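Local coordinates for protein lipoxygenase (Cyanothece sp., PDB 5EK8) that is a non-heme iron lipoxygenase that probably inserts molecular oxygen into polyunsaturated fatty acids, with 9R specificity, at residues H364-M367 with E368-V372; K392-I395 with N396-R400. All coordinates share one frame; numbering follows the deposited sequence.

Contact 1 (H364-M367 with E368-V372); sequences HVQM and EQYAV. With FE2 (Fe (II) ion), chain B.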
# COMPACT_ATOMS: atom_id res chain seq x y z
N HIS A 364 2.51 -0.55 -1.59
CA HIS A 364 2.28 -0.76 -0.17
C HIS A 364 3.45 -0.33 0.69
O HIS A 364 3.35 0.62 1.49
CB HIS A 364 1.97 -2.23 0.10
CG HIS A 364 0.63 -2.67 -0.38
ND1 HIS A 364 -0.48 -2.73 0.44
CD2 HIS A 364 0.20 -3.06 -1.60
CE1 HIS A 364 -1.52 -3.15 -0.25
NE2 HIS A 364 -1.13 -3.36 -1.50
N VAL A 365 4.56 -1.03 0.53
CA VAL A 365 5.74 -0.79 1.34
C VAL A 365 6.24 0.64 1.22
O VAL A 365 6.50 1.29 2.22
CB VAL A 365 6.87 -1.76 0.97
CG1 VAL A 365 8.09 -1.50 1.85
CG2 VAL A 365 6.39 -3.20 1.10
N GLN A 366 6.36 1.14 -0.01
CA GLN A 366 6.91 2.47 -0.20
C GLN A 366 6.04 3.55 0.45
O GLN A 366 6.55 4.56 0.92
CB GLN A 366 7.10 2.79 -1.69
CG GLN A 366 7.87 4.08 -1.91
CD GLN A 366 7.82 4.59 -3.34
OE1 GLN A 366 8.29 5.69 -3.63
NE2 GLN A 366 7.26 3.79 -4.25
N MET A 367 4.74 3.32 0.51
CA MET A 367 3.83 4.33 1.04
C MET A 367 3.62 4.20 2.55
O MET A 367 3.24 5.18 3.21
CB MET A 367 2.49 4.28 0.32
CG MET A 367 2.52 4.76 -1.13
SD MET A 367 3.05 6.48 -1.33
CE MET A 367 4.74 6.27 -1.89
N GLU A 368 3.87 3.02 3.11
CA GLU A 368 3.71 2.86 4.56
C GLU A 368 4.63 3.80 5.34
O GLU A 368 4.23 4.33 6.38
CB GLU A 368 3.97 1.41 5.00
CG GLU A 368 3.98 1.25 6.52
CD GLU A 368 3.53 -0.11 7.01
OE1 GLU A 368 3.36 -0.27 8.23
OE2 GLU A 368 3.35 -1.02 6.17
N GLN A 369 5.84 4.04 4.84
CA GLN A 369 6.80 4.90 5.53
C GLN A 369 6.28 6.33 5.60
O GLN A 369 6.38 7.00 6.64
CB GLN A 369 8.17 4.84 4.84
CG GLN A 369 8.24 5.40 3.43
CD GLN A 369 9.56 5.10 2.74
OE1 GLN A 369 10.62 5.04 3.37
NE2 GLN A 369 9.51 4.90 1.42
N TYR A 370 5.69 6.78 4.50
CA TYR A 370 5.09 8.10 4.44
C TYR A 370 3.89 8.17 5.36
O TYR A 370 3.66 9.19 5.99
CB TYR A 370 4.68 8.44 3.02
CG TYR A 370 5.84 8.65 2.10
CD1 TYR A 370 6.62 9.80 2.17
CD2 TYR A 370 6.17 7.69 1.14
CE1 TYR A 370 7.70 10.00 1.32
CE2 TYR A 370 7.24 7.87 0.30
CZ TYR A 370 8.00 9.03 0.39
OH TYR A 370 9.05 9.19 -0.47
N ALA A 371 3.13 7.08 5.44
CA ALA A 371 2.00 7.02 6.36
C ALA A 371 2.45 7.21 7.80
O ALA A 371 2.01 8.15 8.48
CB ALA A 371 1.26 5.70 6.21
N VAL A 372 3.33 6.33 8.26
CA VAL A 372 3.83 6.38 9.62
C VAL A 372 4.40 7.75 9.97
O VAL A 372 4.01 8.35 10.98
CB VAL A 372 4.90 5.31 9.87
CG1 VAL A 372 5.45 5.43 11.28
CG2 VAL A 372 4.32 3.91 9.64
FE FE2 B . -3.18 -3.66 -2.86
O HOH W 1 9.85 6.76 -1.55
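Gln-369 reaches back along its own helix and donates a hydrogen bond from NE2 to the backbone oxygen Gln-366 O (3.0 Å, N-H...O angle 149°). The approach lies in the carbonyl plane, on a lone pair. Setting CG between the backbone N and the carbonyl carbon (chi1 65°) turns the chain toward Gln-366 O, which lies 4.3 Å from Tyr-370 N and so lacks the usual helical donor. A leucine in place of Gln-369 would probably leave Gln-366 O without the bond just described. Packing is close beside Tyr-370, where Met-367 CE makes apolar contact with CD2 at 3.6 Å; Met-367 SD, 5.2 Å from the ring centroid and oblique to it, makes a Met-aromatic contact. Methionine suits the place because its unbranched chain can bend at chi2 and chi3 to meet the ring. The ring's far end is held more indirectly: one water lies 2.8 Å from both Gln-366 OE1 and Tyr-370 OH and donates to the former. Gln-366 is held further by NE2 to Lys-362 O and OE1 to His-561 NE2. The imidazole of His-364 takes no part in this packing; its NE2 binds the ferrous iron at 2.5 Å, with His-359, His-570 and Ile-668, and ND1 pairs with Asn-398. This buried part of helix 337-377 has helix 394-404 against Met-367 and Ala-371, helix 549-574 against Met-367 and Tyr-370, and helix 383-391 against Tyr-370 and Ala-371.

Contact 2 (K392-I395 with N396-R400); sequences KSII and NINRR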
# COMPACT_ATOMS: atom_id res chain seq x y z
N LYS A 392 -4.12 6.97 5.21
CA LYS A 392 -4.82 6.25 6.27
C LYS A 392 -5.05 4.79 5.90
O LYS A 392 -5.08 4.43 4.72
CB LYS A 392 -6.15 6.93 6.60
CG LYS A 392 -7.10 7.14 5.43
CD LYS A 392 -8.54 6.81 5.85
CE LYS A 392 -9.59 7.62 5.08
NZ LYS A 392 -9.60 7.37 3.62
N SER A 393 -5.15 3.95 6.93
CA SER A 393 -5.55 2.54 6.81
C SER A 393 -4.52 1.60 6.16
O SER A 393 -4.71 0.39 6.19
CB SER A 393 -6.88 2.43 6.06
OG SER A 393 -7.93 3.06 6.78
N ILE A 394 -3.45 2.14 5.58
CA ILE A 394 -2.50 1.29 4.85
C ILE A 394 -1.71 0.37 5.78
O ILE A 394 -1.33 -0.75 5.40
CB ILE A 394 -1.52 2.14 4.00
CG1 ILE A 394 -0.81 1.27 2.97
CG2 ILE A 394 -0.52 2.89 4.86
CD1 ILE A 394 0.14 2.04 2.07
N ILE A 395 -1.49 0.82 7.02
CA ILE A 395 -0.80 0.01 8.00
C ILE A 395 -1.56 -1.29 8.25
O ILE A 395 -0.96 -2.36 8.41
CB ILE A 395 -0.61 0.77 9.33
CG1 ILE A 395 -1.94 1.37 9.81
CG2 ILE A 395 0.44 1.87 9.18
CD1 ILE A 395 -1.89 1.90 11.22
N ASN A 396 -2.88 -1.19 8.25
CA ASN A 396 -3.76 -2.33 8.46
C ASN A 396 -3.58 -3.39 7.37
O ASN A 396 -3.36 -4.57 7.67
CB ASN A 396 -5.22 -1.89 8.51
CG ASN A 396 -5.49 -0.86 9.61
OD1 ASN A 396 -5.02 -1.01 10.74
ND2 ASN A 396 -6.24 0.19 9.27
N ILE A 397 -3.67 -2.96 6.12
CA ILE A 397 -3.62 -3.91 5.01
C ILE A 397 -2.23 -4.50 4.87
O ILE A 397 -2.09 -5.68 4.53
CB ILE A 397 -4.07 -3.27 3.67
CG1 ILE A 397 -4.10 -4.32 2.56
CG2 ILE A 397 -3.19 -2.11 3.27
CD1 ILE A 397 -4.99 -5.51 2.86
N ASN A 398 -1.19 -3.72 5.14
CA ASN A 398 0.16 -4.27 5.09
C ASN A 398 0.38 -5.31 6.19
O ASN A 398 0.94 -6.40 5.94
CB ASN A 398 1.20 -3.16 5.19
CG ASN A 398 1.27 -2.32 3.93
OD1 ASN A 398 0.65 -2.65 2.92
ND2 ASN A 398 2.04 -1.24 3.99
N ARG A 399 -0.07 -4.99 7.39
CA ARG A 399 0.02 -5.92 8.51
C ARG A 399 -0.78 -7.19 8.24
O ARG A 399 -0.41 -8.27 8.69
CB ARG A 399 -0.47 -5.25 9.80
CG ARG A 399 -0.48 -6.15 11.01
CD ARG A 399 0.88 -6.76 11.27
NE ARG A 399 0.84 -7.73 12.36
CZ ARG A 399 0.64 -9.03 12.20
NH1 ARG A 399 0.46 -9.53 10.99
NH2 ARG A 399 0.63 -9.84 13.26
N ARG A 400 -1.87 -7.06 7.48
CA ARG A 400 -2.66 -8.22 7.09
C ARG A 400 -1.91 -9.06 6.06
O ARG A 400 -1.90 -10.29 6.12
CB ARG A 400 -4.02 -7.78 6.53
CG ARG A 400 -4.84 -8.90 5.90
CD ARG A 400 -5.12 -10.02 6.89
NE ARG A 400 -5.94 -11.07 6.29
CZ ARG A 400 -6.21 -12.23 6.87
NH1 ARG A 400 -5.71 -12.51 8.07
NH2 ARG A 400 -6.96 -13.13 6.24
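Ile-394 and Asn-398 meet over the flat amide of the asparagine: the backbone oxygen Ile-394 O stands nearly straight above one face, 3.4 Å from Asn-398 CG, while Ile-394 CG1 covers the same face nearer the nitrogen, 3.9 Å from ND2. With CG beside the backbone N (chi1 -72°), the amide is folded over the preceding turn, and its polar edge faces helix 337-377, where ND2 meets Glu-368 OE2 and OD1 meets His-364 ND1. Asparagine suits this place because one short, planar group offers a donor and an acceptor side by side. The amide of Asn-396 is used differently. Ile-395 CG1 lies over one of its faces, 4.0 Å from OD1, and Ser-393 CA approaches the nitrogen end obliquely from that same side. At the edge, OD1 pairs with Thr-182 and ND2 with the backbone oxygen of Asp-184, tying the helix start to a loop. Beside Asn-398, Ile-394 CG1 also packs 4.1 Å from Ile-397 CG2, the two side chains crossing at an oblique angle. Asn-398 N to Ile-394 O and Arg-399 N to Ile-395 O, each 3.0 Å, are the first regular helical bonds, following a weak turn bond from Asn-396 N to Ser-393 O. This is the opening of helix 394-404, and its Asn-398 belongs to the second shell of the lipoxygenase iron site.

Both contacts are short helical pieces deep in the chain, their centres about 9 Å apart, and both are core; contact 1 is buried throughout, whereas contact 2 reaches partial exposure at Arg-399. Contact 1 lies within a long helix and supplies an iron ligand; contact 2 opens a short helix and supplies the support behind that ligand. Asn-398 OD1 is 2.7 Å from His-364 ND1, a probable hydrogen bond that would fix the rotation of the imidazole. Apolar packing completes the join, Ala-371 CB lying 3.6 Å from Ile-394 CG2. Thus contact 1 combines a metal ligand, glutamine amides, a thioether and a phenol, while contact 2 relies on asparagine amides and isoleucines.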